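Side-chain contacts in Alpha/beta hydrolase (Legionella pneumophila subsp. pneumophila str. Philadelphia 1, PDB 4EZI), which is of unknown function but adopts the alpha/beta-hydrolase fold and may act as a lipase on triacylglycerols: residues 149-152 with 153-157; 352-355 with 356-360; 267-271 with 272-276. All coordinates share one frame; numbering follows the deposited sequence. Where two conformers were deposited one is given.

Contact 1: 149-152 with 153-157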
loop_
_atom_site.group_PDB
_atom_site.type_symbol
_atom_site.label_atom_id
_atom_site.label_comp_id
_atom_site.label_asym_id
_atom_site.label_seq_id
_atom_site.Cartn_x
_atom_site.Cartn_y
_atom_site.Cartn_z
ATOM N N LYS A 149 14.087 11.740 -1.709
ATOM C CA LYS A 149 14.808 12.549 -2.672
ATOM C C LYS A 149 15.789 13.481 -1.984
ATOM O O LYS A 149 16.877 13.740 -2.506
ATOM C CB LYS A 149 13.843 13.298 -3.579
ATOM C CG LYS A 149 13.106 12.329 -4.534
ATOM C CD LYS A 149 12.125 12.958 -5.473
ATOM C CE LYS A 149 12.852 13.523 -6.687
ATOM N NZ LYS A 149 11.901 14.034 -7.694
ATOM N N GLU A 150 15.396 14.017 -0.837
ATOM C CA GLU A 150 16.352 14.797 -0.041
ATOM C C GLU A 150 17.575 13.978 0.364
ATOM O O GLU A 150 18.718 14.464 0.315
ATOM C CB GLU A 150 15.702 15.386 1.216
ATOM C CG GLU A 150 14.608 16.414 0.948
ATOM C CD GLU A 150 13.843 16.827 2.194
ATOM O OE1 GLU A 150 14.420 16.805 3.294
ATOM O OE2 GLU A 150 12.643 17.188 2.074
ATOM N N LEU A 151 17.342 12.738 0.785
ATOM C CA LEU A 151 18.467 11.845 1.117
ATOM C C LEU A 151 19.384 11.647 -0.071
ATOM O O LEU A 151 20.619 11.776 0.058
ATOM C CB LEU A 151 17.938 10.511 1.650
ATOM C CG LEU A 151 19.017 9.479 1.974
ATOM C CD1 LEU A 151 19.891 9.939 3.141
ATOM C CD2 LEU A 151 18.358 8.109 2.228
ATOM N N ALA A 152 18.805 11.364 -1.227
ATOM C CA ALA A 152 19.636 11.161 -2.414
ATOM C C ALA A 152 20.449 12.416 -2.722
ATOM O O ALA A 152 21.639 12.303 -3.051
ATOM C CB ALA A 152 18.766 10.737 -3.613
ATOM N N ASN A 153 19.865 13.604 -2.544
ATOM C CA ASN A 153 20.617 14.861 -2.784
ATOM C C ASN A 153 21.771 14.989 -1.796
ATOM O O ASN A 153 22.884 15.359 -2.170
ATOM C CB ASN A 153 19.695 16.066 -2.714
ATOM C CG ASN A 153 20.420 17.376 -2.996
ATOM O OD1 ASN A 153 21.297 17.446 -3.863
ATOM N ND2 ASN A 153 20.045 18.424 -2.268
ATOM N N ARG A 154 21.502 14.701 -0.532
ATOM C CA ARG A 154 22.541 14.787 0.496
ATOM C C ARG A 154 23.690 13.818 0.243
ATOM O O ARG A 154 24.833 14.102 0.606
ATOM C CB ARG A 154 21.945 14.546 1.872
ATOM C CG ARG A 154 21.096 15.713 2.351
ATOM C CD ARG A 154 20.253 15.309 3.512
ATOM N NE ARG A 154 19.459 16.398 4.094
ATOM C CZ ARG A 154 19.831 17.188 5.101
ATOM N NH1 ARG A 154 21.036 17.081 5.653
ATOM N NH2 ARG A 154 18.990 18.111 5.551
ATOM N N LEU A 155 23.402 12.681 -0.371
ATOM C CA LEU A 155 24.399 11.657 -0.649
ATOM C C LEU A 155 25.001 11.741 -2.047
ATOM O O LEU A 155 25.793 10.885 -2.413
ATOM C CB LEU A 155 23.805 10.254 -0.406
ATOM C CG LEU A 155 23.446 9.969 1.047
ATOM C CD1 LEU A 155 22.782 8.608 1.170
ATOM C CD2 LEU A 155 24.724 10.012 1.900
ATOM N N HIS A 156 24.627 12.766 -2.809
ATOM C CA HIS A 156 25.081 12.963 -4.188
ATOM C C HIS A 156 24.764 11.750 -5.048
ATOM O O HIS A 156 25.573 11.338 -5.896
ATOM C CB HIS A 156 26.592 13.247 -4.278
ATOM C CG HIS A 156 27.022 14.532 -3.662
ATOM N ND1 HIS A 156 28.140 15.210 -4.103
ATOM C CD2 HIS A 156 26.522 15.263 -2.639
ATOM C CE1 HIS A 156 28.304 16.299 -3.376
ATOM N NE2 HIS A 156 27.343 16.356 -2.478
ATOM N N TYR A 157 23.585 11.176 -4.857
ATOM C CA TYR A 157 23.164 9.994 -5.607
ATOM C C TYR A 157 22.310 10.506 -6.732
ATOM O O TYR A 157 21.230 10.964 -6.484
ATOM C CB TYR A 157 22.350 9.087 -4.688
ATOM C CG TYR A 157 22.042 7.721 -5.261
ATOM C CD1 TYR A 157 23.014 6.744 -5.303
ATOM C CD2 TYR A 157 20.791 7.440 -5.794
ATOM C CE1 TYR A 157 22.746 5.493 -5.798
ATOM C CE2 TYR A 157 20.518 6.201 -6.298
ATOM C CZ TYR A 157 21.495 5.225 -6.307
ATOM O OH TYR A 157 21.193 3.990 -6.830
HETATM O O HOH W 1 17.027 17.677 3.518
HETATM O O HOH W 2 16.074 17.900 5.710
HETATM O O HOH W 3 18.258 17.795 -0.132
#

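Contact 2: 352-355 with 356-360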
loop_
_atom_site.group_PDB
_atom_site.type_symbol
_atom_site.label_atom_id
_atom_site.label_comp_id
_atom_site.label_asym_id
_atom_site.label_seq_id
_atom_site.Cartn_x
_atom_site.Cartn_y
_atom_site.Cartn_z
ATOM N N VAL A 352 -3.232 -13.941 -1.745
ATOM C CA VAL A 352 -1.868 -14.210 -1.307
ATOM C C VAL A 352 -1.058 -14.925 -2.389
ATOM O O VAL A 352 0.058 -14.527 -2.737
ATOM C CB VAL A 352 -1.861 -14.998 0.009
ATOM C CG1 VAL A 352 -0.439 -15.305 0.446
ATOM C CG2 VAL A 352 -2.643 -14.226 1.082
ATOM N N GLN A 353 -1.634 -15.981 -2.925
ATOM C CA GLN A 353 -0.955 -16.750 -3.950
ATOM C C GLN A 353 -0.583 -15.915 -5.184
ATOM O O GLN A 353 0.437 -16.162 -5.834
ATOM C CB GLN A 353 -1.827 -17.921 -4.404
ATOM C CG GLN A 353 -2.159 -18.928 -3.312
ATOM C CD GLN A 353 -3.335 -19.831 -3.670
ATOM O OE1 GLN A 353 -4.269 -19.442 -4.382
ATOM N NE2 GLN A 353 -3.292 -21.050 -3.165
ATOM N N ALA A 354 -1.462 -14.985 -5.550
ATOM C CA ALA A 354 -1.262 -14.167 -6.734
ATOM C C ALA A 354 -0.166 -13.129 -6.566
ATOM O O ALA A 354 0.294 -12.570 -7.553
ATOM C CB ALA A 354 -2.568 -13.482 -7.133
ATOM N N HIS A 355 0.214 -12.830 -5.325
ATOM C CA HIS A 355 1.069 -11.683 -5.062
ATOM C C HIS A 355 2.364 -11.666 -5.894
ATOM O O HIS A 355 2.650 -10.652 -6.529
ATOM C CB HIS A 355 1.311 -11.591 -3.568
ATOM C CG HIS A 355 2.173 -10.448 -3.153
ATOM N ND1 HIS A 355 1.976 -9.157 -3.590
ATOM C CD2 HIS A 355 3.214 -10.401 -2.289
ATOM C CE1 HIS A 355 2.849 -8.359 -2.998
ATOM N NE2 HIS A 355 3.616 -9.090 -2.207
ATOM N N PRO A 356 3.150 -12.761 -5.924
ATOM C CA PRO A 356 4.398 -12.662 -6.707
ATOM C C PRO A 356 4.161 -12.517 -8.214
ATOM O O PRO A 356 4.979 -11.911 -8.917
ATOM C CB PRO A 356 5.146 -13.952 -6.366
ATOM C CG PRO A 356 4.112 -14.883 -5.844
ATOM C CD PRO A 356 3.066 -14.025 -5.181
ATOM N N PHE A 357 3.044 -13.060 -8.706
ATOM C CA PHE A 357 2.665 -12.879 -10.105
ATOM C C PHE A 357 2.338 -11.418 -10.394
ATOM O O PHE A 357 2.738 -10.864 -11.425
ATOM C CB PHE A 357 1.467 -13.770 -10.467
ATOM C CG PHE A 357 1.747 -15.250 -10.378
ATOM C CD1 PHE A 357 1.660 -15.899 -9.172
ATOM C CD2 PHE A 357 2.099 -16.001 -11.502
ATOM C CE1 PHE A 357 1.936 -17.240 -9.054
ATOM C CE2 PHE A 357 2.376 -17.362 -11.381
ATOM C CZ PHE A 357 2.300 -17.969 -10.163
ATOM N N VAL A 358 1.609 -10.781 -9.488
ATOM C CA VAL A 358 1.287 -9.366 -9.601
ATOM C C VAL A 358 2.563 -8.518 -9.527
ATOM O O VAL A 358 2.724 -7.585 -10.340
ATOM C CB VAL A 358 0.246 -8.950 -8.559
ATOM C CG1 VAL A 358 0.100 -7.430 -8.504
ATOM C CG2 VAL A 358 -1.096 -9.635 -8.858
ATOM N N LEU A 359 3.463 -8.825 -8.591
ATOM C CA LEU A 359 4.726 -8.082 -8.524
ATOM C C LEU A 359 5.488 -8.152 -9.854
ATOM O O LEU A 359 6.065 -7.158 -10.306
ATOM C CB LEU A 359 5.560 -8.561 -7.324
ATOM C CG LEU A 359 6.923 -7.912 -7.014
ATOM C CD1 LEU A 359 6.862 -6.413 -6.964
ATOM C CD2 LEU A 359 7.489 -8.470 -5.702
ATOM N N LYS A 360 5.526 -9.337 -10.451
ATOM C CA LYS A 360 6.224 -9.513 -11.737
ATOM C C LYS A 360 5.604 -8.627 -12.815
ATOM O O LYS A 360 6.323 -7.971 -13.579
ATOM C CB LYS A 360 6.198 -10.989 -12.145
ATOM C CG LYS A 360 6.896 -11.318 -13.456
ATOM C CD LYS A 360 8.307 -10.837 -13.546
ATOM C CE LYS A 360 9.078 -11.503 -14.725
ATOM N NZ LYS A 360 8.194 -11.811 -15.895
#

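Contact 3: 267-271 with 272-276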
loop_
_atom_site.group_PDB
_atom_site.type_symbol
_atom_site.label_atom_id
_atom_site.label_comp_id
_atom_site.label_asym_id
_atom_site.label_seq_id
_atom_site.Cartn_x
_atom_site.Cartn_y
_atom_site.Cartn_z
ATOM N N ALA A 267 -8.165 -15.379 16.872
ATOM C CA ALA A 267 -9.013 -14.796 17.926
ATOM C C ALA A 267 -10.348 -14.295 17.413
ATOM O O ALA A 267 -11.240 -14.068 18.213
ATOM C CB ALA A 267 -8.273 -13.659 18.618
ATOM N N LEU A 268 -10.477 -14.053 16.116
ATOM C CA LEU A 268 -11.676 -13.461 15.553
ATOM C C LEU A 268 -12.453 -14.519 14.784
ATOM O O LEU A 268 -11.872 -15.388 14.119
ATOM C CB LEU A 268 -11.282 -12.327 14.599
ATOM C CG LEU A 268 -10.669 -11.104 15.295
ATOM C CD1 LEU A 268 -10.207 -10.115 14.229
ATOM C CD2 LEU A 268 -11.615 -10.452 16.316
ATOM N N PRO A 269 -13.782 -14.409 14.789
ATOM C CA PRO A 269 -14.567 -15.342 13.975
ATOM C C PRO A 269 -14.341 -15.137 12.475
ATOM O O PRO A 269 -13.999 -14.050 12.036
ATOM C CB PRO A 269 -16.010 -15.001 14.342
ATOM C CG PRO A 269 -15.975 -13.598 14.771
ATOM C CD PRO A 269 -14.623 -13.372 15.407
ATOM N N GLN A 270 -14.557 -16.187 11.708
ATOM C CA GLN A 270 -14.440 -16.088 10.260
ATOM C C GLN A 270 -15.573 -15.300 9.603
ATOM O O GLN A 270 -15.352 -14.674 8.572
ATOM C CB GLN A 270 -14.261 -17.464 9.637
ATOM C CG GLN A 270 -12.802 -17.941 9.769
ATOM C CD GLN A 270 -11.868 -17.270 8.759
ATOM O OE1 GLN A 270 -12.023 -17.480 7.551
ATOM N NE2 GLN A 270 -10.924 -16.418 9.244
ATOM N N ASP A 271 -16.758 -15.312 10.217
ATOM C CA ASP A 271 -17.903 -14.533 9.740
ATOM C C ASP A 271 -17.886 -13.147 10.384
ATOM O O ASP A 271 -18.116 -13.042 11.591
ATOM C CB ASP A 271 -19.208 -15.247 10.094
ATOM C CG ASP A 271 -20.450 -14.497 9.635
ATOM O OD1 ASP A 271 -20.358 -13.397 9.044
ATOM O OD2 ASP A 271 -21.575 -15.047 9.845
ATOM N N PRO A 272 -17.582 -12.091 9.604
ATOM C CA PRO A 272 -17.457 -10.773 10.213
ATOM C C PRO A 272 -18.720 -10.290 10.872
ATOM O O PRO A 272 -18.653 -9.423 11.756
ATOM C CB PRO A 272 -17.040 -9.852 9.047
ATOM C CG PRO A 272 -16.567 -10.718 7.983
ATOM C CD PRO A 272 -17.294 -12.042 8.159
ATOM N N LEU A 273 -19.887 -10.774 10.431
ATOM C CA LEU A 273 -21.102 -10.280 11.055
ATOM C C LEU A 273 -21.110 -10.529 12.556
ATOM O O LEU A 273 -21.755 -9.784 13.299
ATOM C CB LEU A 273 -22.346 -10.886 10.409
ATOM C CG LEU A 273 -22.527 -10.533 8.930
ATOM C CD1 LEU A 273 -23.747 -11.223 8.344
ATOM C CD2 LEU A 273 -22.617 -9.044 8.706
ATOM N N LEU A 274 -20.375 -11.541 13.029
ATOM C CA LEU A 274 -20.379 -11.892 14.461
ATOM C C LEU A 274 -19.645 -10.848 15.307
ATOM O O LEU A 274 -19.889 -10.789 16.519
ATOM C CB LEU A 274 -19.787 -13.285 14.676
ATOM C CG LEU A 274 -20.650 -14.444 14.200
ATOM C CD1 LEU A 274 -19.840 -15.722 14.208
ATOM C CD2 LEU A 274 -21.912 -14.548 15.061
ATOM N N ILE A 275 -18.796 -10.007 14.717
ATOM C CA ILE A 275 -18.112 -8.980 15.525
ATOM C C ILE A 275 -18.889 -7.678 15.628
ATOM O O ILE A 275 -18.493 -6.801 16.382
ATOM C CB ILE A 275 -16.659 -8.702 15.091
ATOM C CG1 ILE A 275 -16.565 -7.942 13.757
ATOM C CG2 ILE A 275 -15.849 -10.020 15.147
ATOM C CD1 ILE A 275 -15.172 -7.367 13.488
ATOM N N PHE A 276 -19.982 -7.540 14.873
ATOM C CA PHE A 276 -20.699 -6.268 14.812
ATOM C C PHE A 276 -22.058 -6.351 15.449
ATOM O O PHE A 276 -22.736 -7.369 15.393
ATOM C CB PHE A 276 -20.902 -5.834 13.344
ATOM C CG PHE A 276 -19.621 -5.471 12.639
ATOM C CD1 PHE A 276 -18.926 -4.347 13.009
ATOM C CD2 PHE A 276 -19.108 -6.278 11.622
ATOM C CE1 PHE A 276 -17.740 -4.009 12.391
ATOM C CE2 PHE A 276 -17.926 -5.953 11.017
ATOM C CZ PHE A 276 -17.233 -4.822 11.378
#

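Contact 1: 149-152 with 153-157
Ala152 and Tyr157 meet across the C-terminal end of helix 134-154, where the chain turns off in a Schellman motif. Beyond Arg154 the chain reaches His156 with a positive phi of 56°. This bend brings two amides back to the last turn: Tyr157 N bonds to Ala152 O at 2.9 Å and almost straight (173° at the hydrogen), and His156 N bonds to Asn153 O at 3.2 Å. Inside the turn, Tyr157 CB comes to 4.1 Å from Ala152 CB, the apolar closure that usually accompanies this motif, while the tyrosine hydroxyl runs on to bond Pro67 O.

The close-packed flank is formed by Leu151 and Leu155, one helical turn apart. With Leu151 CG anti to the backbone N (chi1 178°), its CD1 methyl comes round to CD1 of Leu155 at 3.7 Å, the two branched ends crossing at a slant. Both leucines press on the sheet, touching Met66 of strand 57-67, Tyr11 of strand 8-17 and Tyr44 of strand 41-51, which seats the helix end on this antiparallel side of the fold.

The side bearing Glu150 and Arg154 is looser and wetter. Their charged atoms do not touch: Glu150 OE1 and Arg154 NE are 5.1 Å apart, and waters fill in between. The carboxylate is bonded directly by the backbone amides of Lys7 (to OE2) and Leu8 (to OE1), and meets the arginine only through water. Arg154 first lies against the helix, CG 3.4 Å from Glu150 O, and then runs extended from CG to NE out to the waters. One water takes the hydrogen of Arg154 NE at 2.8 Å and gives its own to Glu150 OE1; a second joins that same oxygen to Arg154 NH2 at 2.9 Å.

Contact 2: 352-355 with 356-360
A chi1 of -64° sets Phe357 CG beside its own backbone N, turning the ring back over the first turn of helix 355-370 toward the carbonyls of Gln353 and Ala354. His355 takes the other course: its CG lies anti to the backbone N (chi1 -180°), which carries the imidazole away from these carbonyls. The two side chains flank the start of the last helix of the alpha/beta-hydrolase fold, just after a type I beta turn from Val352 to His355 closed by His355 N on Val352 O at 3.1 Å.

Helical bonding begins at once. Val358 N reaches Ala354 O at 2.9 Å, with 163° at the hydrogen, and Leu359 N reaches His355 O at the same length. Pro356, which has no amide hydrogen to give, fits into this first turn; its CD comes within 3.5 Å of Gln353 O. Val358 CG2 lies alongside, 3.5 Å from Ala354 O and more distantly over Ala354 CB, and both of these side chains touch Tyr168 of strand 162-168.

Beyond the two segments, His355 NE2 is hydrogen-bonded to Tyr101 OH, and the imidazole meets the ring of Tyr168, the residue before Ser169, probable nucleophile of a Ser169-His351-Asp318 triad. The turn follows His351, the putative catalytic histidine, and leads into the helix; His355 joins that junction to strand 162-168 and helix 99-108.

Phe357 rests its CB on Ala354 O at 3.4 Å, and the ring adds its rim, where C-H groups carry slight positive charge. Both carbonyl oxygens lie at that edge in the plane of the ring, Gln353 O being 3.6 Å from CD1 and 3.7 Å from CE1.

Contact 3: 267-271 with 272-276
The Pro269 ring is the bump of this contact, resting in a shallow hollow between Leu274 and Ile275 on a short 3-10 turn. The turn, residues 272-275, opens with an Asx turn from Asp271 to Leu273 and belongs to the helical insertion between strands 193-197 and 310-314, the place where alpha/beta hydrolases commonly carry their cap.

One wall of the hollow is the CG2 methyl of Ile275, packed 3.6 Å from Pro269 CD and equally close to CG. The other is Leu274, whose CB lies 3.8 Å from Pro269 CG and whose CD1 reaches round to Pro269 CB at 3.9 Å. A chi1 of 72° puts Ile275 CG1 in the crowded position between backbone N and carbonyl carbon, leaving CG2 to face the proline; Leu268 CD2 approaches the same methyl more loosely, at 4.4 Å. Around the turn, Tyr247 of helix 247-254 touches both Pro269 and Ile275, while Pro272 packs on Thr219 and Leu222 of helix 218-233.

Two bonds from Asp271 hold the bend. Its carbonyl oxygen accepts Leu274 N at 3.1 Å. Pro272 has no hydrogen to offer, and the carboxylate instead serves the next amide. Asp271 OD1 folds over the turn, lying 3.5 Å from Leu273 CB, and takes the hydrogen of Leu273 N at 3.0 Å from above the carboxylate plane, 54° out of it.

Overall arrangement
The three contacts are separate local turns that never touch. Contacts 1 and 3 lie on opposite sides of the molecule's centre, 47 Å apart between centres: the former ends a helix lying against the sheet, the latter sits among the inserted helices. Contact 2 is nearest the middle, its centre 14 Å from that of the chain, 32 Å from contact 1 and 27 Å from contact 3; its nearest atoms approach contact 3 to about 12 Å. Contact 2 alone lies beside the probable triad, starting one residue after His351, with the Val352 side chain near it but not touching. A bound di(hydroxyethyl)ether lies about 11 Å from that side chain, and one lies about 9 Å from that of Pro272.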